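Local coordinates for hypothetical Protein TTHB210 (Thermus thermophilus, PDB 3VG8) that is of unknown function but assembles into a homodecamer and is controlled by the sigma-E/anti-sigma-E regulatory system in Thermus thermophilus, at residues V43-M48 and K66-L71; K52-N55 and K59-D62; P32-A35 and N41-K44. The protein carries 1 engineered substitution. All blocks are in the same frame, centred on the assembly; numbering follows the deposited sequence.

Contact 1 of 3, residues V43-M48 and K66-L71; sequences VKVVFM and KTLRAL
Val-45 carries CG1 anti to its backbone N (chi1 178°), which leaves CG2 anti to the carbonyl carbon, and the two methyls fork towards different leucines of the helix. CG1 of Val-45 meets CD2 of Leu-68 at 4.2 Å, and the two side chains run obliquely to one another. CG2 of Val-45 lies 4.0 Å from CD1 of Leu-71. Here the two side chains lie alongside, heading opposite ways. Leu-71 is poorly ordered, so this touch is the less certain one. The other branch of Leu-68, CD1, sits at the edge of the Phe-47 ring, near its plane, 4.4 Å from CZ. Leu-68 thus spans two residues of the same strand face. The contact is apolar and small, burying 129 Å² in all. The axes of segments 43-48 and 66-71 run nearly antiparallel, at 170°, and approach to 11.0 Å.

This is helix-on-sheet packing in an alpha+beta fold. Leu-99 and Leu-34 of the two adjoining strands, 94-100 and 33-36, flank Val-45, and Leu-34 also touches Thr-67 of the helix. Strand 78-84 of a second subunit also packs here, its Val-79 on Phe-47 and its His-78 on Leu-68.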
loop_
_atom_site.group_PDB
_atom_site.type_symbol
_atom_site.label_atom_id
_atom_site.label_comp_id
_atom_site.label_asym_id
_atom_site.label_seq_id
_atom_site.Cartn_x
_atom_site.Cartn_y
_atom_site.Cartn_z
ATOM N N VAL F 43 -31.988 1.735 -2.118
ATOM C CA VAL F 43 -30.645 2.282 -2.312
ATOM C C VAL F 43 -30.636 3.785 -2.603
ATOM O O VAL F 43 -29.776 4.528 -2.099
ATOM C CB VAL F 43 -29.939 1.535 -3.486
ATOM C CG1 VAL F 43 -28.545 2.090 -3.730
ATOM C CG2 VAL F 43 -29.827 0.052 -3.140
ATOM N N LYS F 44 -31.589 4.238 -3.409
ATOM C CA LYS F 44 -31.631 5.652 -3.770
ATOM C C LYS F 44 -32.956 6.124 -4.326
ATOM O O LYS F 44 -33.766 5.330 -4.772
ATOM C CB LYS F 44 -30.515 5.993 -4.764
ATOM C CG LYS F 44 -30.556 5.249 -6.112
ATOM C CD LYS F 44 -29.366 5.694 -6.987
ATOM C CE LYS F 44 -29.128 4.822 -8.210
ATOM N NZ LYS F 44 -27.857 5.192 -8.936
ATOM N N VAL F 45 -33.135 7.442 -4.279
ATOM C CA VAL F 45 -34.321 8.157 -4.725
ATOM C C VAL F 45 -33.875 9.034 -5.905
ATOM O O VAL F 45 -33.023 9.919 -5.750
ATOM C CB VAL F 45 -34.824 9.028 -3.570
ATOM C CG1 VAL F 45 -36.033 9.825 -3.988
ATOM C CG2 VAL F 45 -35.151 8.129 -2.390
ATOM N N VAL F 46 -34.450 8.795 -7.081
ATOM C CA VAL F 46 -34.026 9.507 -8.285
ATOM C C VAL F 46 -35.056 10.442 -8.946
ATOM O O VAL F 46 -36.109 9.990 -9.373
ATOM C CB VAL F 46 -33.556 8.476 -9.347
ATOM C CG1 VAL F 46 -33.015 9.177 -10.579
ATOM C CG2 VAL F 46 -32.501 7.561 -8.757
ATOM N N PHE F 47 -34.745 11.735 -9.013
ATOM C CA PHE F 47 -35.617 12.710 -9.681
ATOM C C PHE F 47 -35.110 12.885 -11.114
ATOM O O PHE F 47 -33.908 12.983 -11.344
ATOM C CB PHE F 47 -35.575 14.071 -8.975
ATOM C CG PHE F 47 -36.132 14.043 -7.598
ATOM C CD1 PHE F 47 -35.328 13.726 -6.515
ATOM C CD2 PHE F 47 -37.491 14.264 -7.383
ATOM C CE1 PHE F 47 -35.867 13.625 -5.243
ATOM C CE2 PHE F 47 -38.033 14.164 -6.116
ATOM C CZ PHE F 47 -37.219 13.844 -5.046
HETATM N N MSE F 48 -36.025 12.923 -12.073
HETATM C CA MSE F 48 -35.671 13.090 -13.485
HETATM C C MSE F 48 -36.039 14.490 -13.930
HETATM O O MSE F 48 -37.201 14.880 -13.798
HETATM C CB MSE F 48 -36.478 12.133 -14.356
HETATM C CG MSE F 48 -36.259 10.675 -14.084
HETATM SE SE MSE F 48 -34.477 10.247 -14.587
HETATM C CE MSE F 48 -34.571 10.727 -16.478
ATOM N N LYS F 66 -45.179 13.105 -1.703
ATOM C CA LYS F 66 -45.965 11.882 -1.497
ATOM C C LYS F 66 -45.038 10.674 -1.336
ATOM O O LYS F 66 -45.079 9.976 -0.326
ATOM C CB LYS F 66 -46.915 11.654 -2.691
ATOM C CG LYS F 66 -47.766 10.374 -2.629
ATOM C CD LYS F 66 -48.632 10.232 -3.896
ATOM C CE LYS F 66 -49.378 8.896 -3.952
ATOM N NZ LYS F 66 -50.093 8.666 -5.264
ATOM N N THR F 67 -44.203 10.442 -2.344
ATOM C CA THR F 67 -43.263 9.328 -2.337
ATOM C C THR F 67 -42.336 9.369 -1.115
ATOM O O THR F 67 -42.218 8.390 -0.388
ATOM C CB THR F 67 -42.401 9.331 -3.625
ATOM O OG1 THR F 67 -43.256 9.211 -4.773
ATOM C CG2 THR F 67 -41.397 8.170 -3.610
ATOM N N LEU F 68 -41.681 10.503 -0.896
ATOM C CA LEU F 68 -40.767 10.657 0.230
ATOM C C LEU F 68 -41.428 10.329 1.570
ATOM O O LEU F 68 -40.929 9.487 2.326
ATOM C CB LEU F 68 -40.204 12.083 0.251
ATOM C CG LEU F 68 -39.245 12.373 -0.907
ATOM C CD1 LEU F 68 -38.872 13.849 -0.954
ATOM C CD2 LEU F 68 -38.016 11.505 -0.736
ATOM N N ARG F 69 -42.554 10.983 1.851
ATOM C CA ARG F 69 -43.296 10.771 3.096
ATOM C C ARG F 69 -43.530 9.296 3.367
ATOM O O ARG F 69 -43.443 8.849 4.513
ATOM C CB ARG F 69 -44.658 11.483 3.042
ATOM C CG ARG F 69 -44.590 13.003 2.886
ATOM C CD ARG F 69 -44.893 13.754 4.183
ATOM N NE ARG F 69 -44.959 15.194 3.939
ATOM C CZ ARG F 69 -45.279 16.109 4.853
ATOM N NH1 ARG F 69 -45.572 15.747 6.099
ATOM N NH2 ARG F 69 -45.308 17.395 4.518
ATOM N N ALA F 70 -43.832 8.545 2.308
ATOM C CA ALA F 70 -44.094 7.116 2.437
ATOM C C ALA F 70 -42.855 6.348 2.866
ATOM O O ALA F 70 -42.967 5.275 3.457
ATOM C CB ALA F 70 -44.627 6.553 1.128
ATOM N N LEU F 71 -41.676 6.883 2.570
ATOM C CA LEU F 71 -40.447 6.208 2.960
ATOM C C LEU F 71 -40.357 6.032 4.474
ATOM O O LEU F 71 -40.861 5.055 5.028
ATOM C CB LEU F 71 -39.217 6.978 2.470
ATOM C CG LEU F 71 -38.933 6.993 0.970
ATOM C CD1 LEU F 71 -37.467 7.393 0.761
ATOM C CD2 LEU F 71 -39.197 5.613 0.368
#

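Contact 2 of 3, residues K52-N55 and K59-D62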
loop_
_atom_site.group_PDB
_atom_site.type_symbol
_atom_site.label_atom_id
_atom_site.label_comp_id
_atom_site.label_asym_id
_atom_site.label_seq_id
_atom_site.Cartn_x
_atom_site.Cartn_y
_atom_site.Cartn_z
ATOM N N LYS F 52 -33.475 21.195 -20.614
ATOM C CA LYS F 52 -34.145 22.352 -21.193
ATOM C C LYS F 52 -34.997 23.107 -20.178
ATOM O O LYS F 52 -35.041 24.335 -20.217
ATOM C CB LYS F 52 -35.018 21.952 -22.384
ATOM C CG LYS F 52 -35.600 23.182 -23.106
ATOM C CD LYS F 52 -36.374 22.821 -24.355
ATOM C CE LYS F 52 -37.698 22.170 -24.003
ATOM N NZ LYS F 52 -38.429 21.720 -25.219
ATOM N N LYS F 53 -35.681 22.383 -19.292
ATOM C CA LYS F 53 -36.516 23.020 -18.279
ATOM C C LYS F 53 -35.637 23.850 -17.338
ATOM O O LYS F 53 -36.062 24.907 -16.858
ATOM C CB LYS F 53 -37.291 21.989 -17.446
ATOM C CG LYS F 53 -38.231 21.061 -18.220
ATOM C CD LYS F 53 -39.258 21.811 -19.052
ATOM C CE LYS F 53 -40.277 22.558 -18.199
ATOM N NZ LYS F 53 -41.211 21.639 -17.508
ATOM N N LEU F 54 -34.416 23.373 -17.075
ATOM C CA LEU F 54 -33.499 24.097 -16.195
ATOM C C LEU F 54 -33.036 25.373 -16.905
ATOM O O LEU F 54 -32.889 26.428 -16.288
ATOM C CB LEU F 54 -32.281 23.226 -15.832
ATOM C CG LEU F 54 -32.568 21.895 -15.137
ATOM C CD1 LEU F 54 -31.240 21.213 -14.741
ATOM C CD2 LEU F 54 -33.427 22.152 -13.899
ATOM N N ASN F 55 -32.792 25.278 -18.204
ATOM C CA ASN F 55 -32.370 26.452 -18.947
ATOM C C ASN F 55 -33.500 27.485 -19.117
ATOM O O ASN F 55 -33.235 28.672 -19.313
ATOM C CB ASN F 55 -31.796 26.038 -20.303
ATOM C CG ASN F 55 -30.493 25.284 -20.165
ATOM O OD1 ASN F 55 -29.669 25.593 -19.294
ATOM N ND2 ASN F 55 -30.283 24.305 -21.033
ATOM N N LYS F 59 -39.553 26.352 -12.235
ATOM C CA LYS F 59 -39.441 26.251 -10.792
ATOM C C LYS F 59 -40.089 24.978 -10.308
ATOM O O LYS F 59 -41.303 24.794 -10.426
ATOM C CB LYS F 59 -40.085 27.460 -10.097
ATOM C CG LYS F 59 -39.334 28.753 -10.325
ATOM C CD LYS F 59 -39.971 29.950 -9.625
ATOM C CE LYS F 59 -39.813 29.889 -8.116
ATOM N NZ LYS F 59 -40.587 28.767 -7.520
ATOM N N TYR F 60 -39.262 24.085 -9.777
ATOM C CA TYR F 60 -39.736 22.812 -9.251
ATOM C C TYR F 60 -39.847 22.995 -7.748
ATOM O O TYR F 60 -38.826 23.142 -7.059
ATOM C CB TYR F 60 -38.732 21.708 -9.567
ATOM C CG TYR F 60 -38.733 21.248 -11.000
ATOM C CD1 TYR F 60 -39.695 20.351 -11.464
ATOM C CD2 TYR F 60 -37.752 21.668 -11.880
ATOM C CE1 TYR F 60 -39.667 19.885 -12.763
ATOM C CE2 TYR F 60 -37.716 21.208 -13.186
ATOM C CZ TYR F 60 -38.668 20.318 -13.622
ATOM O OH TYR F 60 -38.612 19.844 -14.918
ATOM N N VAL F 61 -41.076 23.007 -7.240
ATOM C CA VAL F 61 -41.292 23.209 -5.810
ATOM C C VAL F 61 -42.085 22.063 -5.216
ATOM O O VAL F 61 -42.998 21.527 -5.862
ATOM C CB VAL F 61 -42.057 24.522 -5.546
ATOM C CG1 VAL F 61 -42.116 24.811 -4.053
ATOM C CG2 VAL F 61 -41.380 25.669 -6.278
ATOM N N ASP F 62 -41.718 21.676 -3.993
ATOM C CA ASP F 62 -42.405 20.604 -3.271
ATOM C C ASP F 62 -42.488 19.336 -4.108
ATOM O O ASP F 62 -43.563 18.779 -4.269
ATOM C CB ASP F 62 -43.830 21.051 -2.911
ATOM C CG ASP F 62 -44.460 20.200 -1.799
ATOM O OD1 ASP F 62 -45.705 20.173 -1.719
ATOM O OD2 ASP F 62 -43.727 19.575 -0.994
#
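Lys-53 and Leu-54 of a short helix pack on Tyr-60 of the short strand that follows, about 19 Å from the centre of the chain (centre to centre). Helix 51-55 directly follows the long strand 42-50, and three residues lead from Asn-55 to Lys-59. Tyr-60 reaches back from the strand and carries the whole contact on that side. Its CB points toward the helix, and CG lies anti to the carbonyl carbon (chi1 -75°). The phenol end comes up to Lys-53, whose side chain crosses that of Tyr-60 at about a right angle. OH of Tyr-60 lies 3.5 Å from CG of Lys-53 and 3.6 Å from CB of Lys-53. The touch is therefore with the aliphatic root of the lysine. The lysine chain bends at chi2, chi3 and chi4, so it curls instead of stretching out. This brings NZ of Lys-53 to 4.1 Å from OH of Tyr-60, too long for a hydrogen bond. Leu-54 meets the ring obliquely from its CD2 branch, 4.4 Å from CE2 of Tyr-60. His-58 meets the Tyr-60 ring too, with the planes at about 60°.

The surroundings are those of a subunit interface. Leu-54 packs on Leu-54 of a second subunit, and OD1 of Asn-55 hydrogen-bonds to ND2 of Asn-55 of that subunit. Tyr-60 pairs with a strand of the same neighbouring chain. The sheet therefore runs on across the interface as an intersubunit antiparallel beta ladder, consistent with the assembly of the homodecamer.

Contact 3 of 3, residues P32-A35 and N41-K44; sequences PFLA and NLVK
Ala-35 and Lys-44 face each other across two neighbouring antiparallel strands as a hydrogen-bonded pair, their CA atoms 5.3 Å apart. N of Ala-35 gives its hydrogen to O of Lys-44 at 3.0 Å, almost straight at 174°. The same Lys-44 oxygen also receives a CA-H...O contact from Leu-34. In the other direction O of Ala-35 accepts twice. Its stronger donor is N of Val-43, at 2.7 Å. N of Lys-44 adds a weak bond at 3.3 Å, so the carbonyl is held mainly by Val-43. The ladder continues with a backbone bond between Phe-33 and Val-46, while Leu-34 bonds to Tyr-22 and Val-43 to Leu-101.

Two residues of one strand opposite one of the other make a classic beta bulge. Val-43 supplies the turned backbone, with psi at -40°, while Lys-44 returns to an extended form. The bulge lies in the beta hairpin of strands 33-36 and 42-50, within the antiparallel sheet of the chain.

CB of Ala-35 rests 3.8 Å from CG of Lys-44, on the same face of the sheet. Lys-44 places CG between its backbone N and carbonyl carbon (chi1 61°). Beyond CG the chain is extended and carries the ammonium away from Ala-35. There NZ forms salt bridges with Glu-107 and Glu-98, which probably balance the charge of this buried lysine. Leu-42 sets CG anti to its backbone N and brings CD1 to 3.7 Å from CB of Leu-34. Leu-34 in turn packs on Leu-7 of a neighbouring subunit.

Just before the second strand, N of Asn-41 bonds to OD1 of Asp-37 in the hairpin loop. OD1 of Asn-41 accepts from NZ of Lys-8 of another subunit.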
loop_
_atom_site.group_PDB
_atom_site.type_symbol
_atom_site.label_atom_id
_atom_site.label_comp_id
_atom_site.label_asym_id
_atom_site.label_seq_id
_atom_site.Cartn_x
_atom_site.Cartn_y
_atom_site.Cartn_z
ATOM N N PRO F 32 -40.223 11.010 -7.717
ATOM C CA PRO F 32 -39.007 10.208 -7.879
ATOM C C PRO F 32 -39.118 8.695 -8.070
ATOM O O PRO F 32 -40.120 8.070 -7.713
ATOM C CB PRO F 32 -38.216 10.552 -6.623
ATOM C CG PRO F 32 -39.295 10.636 -5.594
ATOM C CD PRO F 32 -40.410 11.386 -6.304
ATOM N N PHE F 33 -38.061 8.131 -8.656
ATOM C CA PHE F 33 -37.962 6.700 -8.864
ATOM C C PHE F 33 -37.208 6.151 -7.650
ATOM O O PHE F 33 -36.282 6.792 -7.128
ATOM C CB PHE F 33 -37.168 6.380 -10.124
ATOM C CG PHE F 33 -37.893 6.684 -11.399
ATOM C CD1 PHE F 33 -38.172 7.996 -11.760
ATOM C CD2 PHE F 33 -38.259 5.651 -12.269
ATOM C CE1 PHE F 33 -38.799 8.283 -12.972
ATOM C CE2 PHE F 33 -38.885 5.925 -13.488
ATOM C CZ PHE F 33 -39.155 7.239 -13.841
ATOM N N LEU F 34 -37.611 4.975 -7.189
ATOM C CA LEU F 34 -36.961 4.347 -6.055
ATOM C C LEU F 34 -36.196 3.135 -6.594
ATOM O O LEU F 34 -36.761 2.296 -7.288
ATOM C CB LEU F 34 -38.007 3.916 -5.032
ATOM C CG LEU F 34 -38.985 5.015 -4.597
ATOM C CD1 LEU F 34 -40.056 4.421 -3.691
ATOM C CD2 LEU F 34 -38.249 6.122 -3.862
ATOM N N ALA F 35 -34.903 3.066 -6.286
ATOM C CA ALA F 35 -34.060 1.965 -6.751
ATOM C C ALA F 35 -33.692 1.062 -5.584
ATOM O O ALA F 35 -33.061 1.504 -4.623
ATOM C CB ALA F 35 -32.785 2.500 -7.400
ATOM N N ASN F 41 -33.643 -3.773 -0.367
ATOM C CA ASN F 41 -33.353 -2.561 0.406
ATOM C C ASN F 41 -33.365 -1.358 -0.554
ATOM O O ASN F 41 -32.858 -1.454 -1.678
ATOM C CB ASN F 41 -31.956 -2.627 1.020
ATOM C CG ASN F 41 -31.792 -3.782 1.966
ATOM O OD1 ASN F 41 -32.610 -3.977 2.853
ATOM N ND2 ASN F 41 -30.724 -4.559 1.785
ATOM N N LEU F 42 -33.923 -0.239 -0.111
ATOM C CA LEU F 42 -33.955 0.976 -0.917
ATOM C C LEU F 42 -32.551 1.601 -0.925
ATOM O O LEU F 42 -32.004 1.952 0.118
ATOM C CB LEU F 42 -34.949 1.971 -0.338
ATOM C CG LEU F 42 -35.004 3.338 -1.035
ATOM C CD1 LEU F 42 -35.443 3.177 -2.484
ATOM C CD2 LEU F 42 -35.984 4.251 -0.267
ATOM N N VAL F 43 -31.988 1.735 -2.118
ATOM C CA VAL F 43 -30.645 2.282 -2.312
ATOM C C VAL F 43 -30.636 3.785 -2.603
ATOM O O VAL F 43 -29.776 4.528 -2.099
ATOM C CB VAL F 43 -29.939 1.535 -3.486
ATOM C CG1 VAL F 43 -28.545 2.090 -3.730
ATOM C CG2 VAL F 43 -29.827 0.052 -3.140
ATOM N N LYS F 44 -31.589 4.238 -3.409
ATOM C CA LYS F 44 -31.631 5.652 -3.770
ATOM C C LYS F 44 -32.956 6.124 -4.326
ATOM O O LYS F 44 -33.766 5.330 -4.772
ATOM C CB LYS F 44 -30.515 5.993 -4.764
ATOM C CG LYS F 44 -30.556 5.249 -6.112
ATOM C CD LYS F 44 -29.366 5.694 -6.987
ATOM C CE LYS F 44 -29.128 4.822 -8.210
ATOM N NZ LYS F 44 -27.857 5.192 -8.936
#

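From the N terminus, contact 3 comes first. It closes the short hairpin loop between 32-35 and 41-44. Contact 1 opens on the same strand, sharing Val-43 and Lys-44 with contact 3, and closes a longer loop at helix 65-71. Contact 2 is nested inside that loop, joining 52-55 to 59-62, and lies in series with contact 3. Contacts 1 and 3 have centres about 7 Å apart and touch, with Pro-32 packed on Val-45 and Leu-42 on Leu-71. Contact 2 lies about 18 Å from contact 1, centre to centre. Together they tie sheet, helix 65-71 and the outlying helix 51-55; contacts 1 and 2 both meet the second subunit.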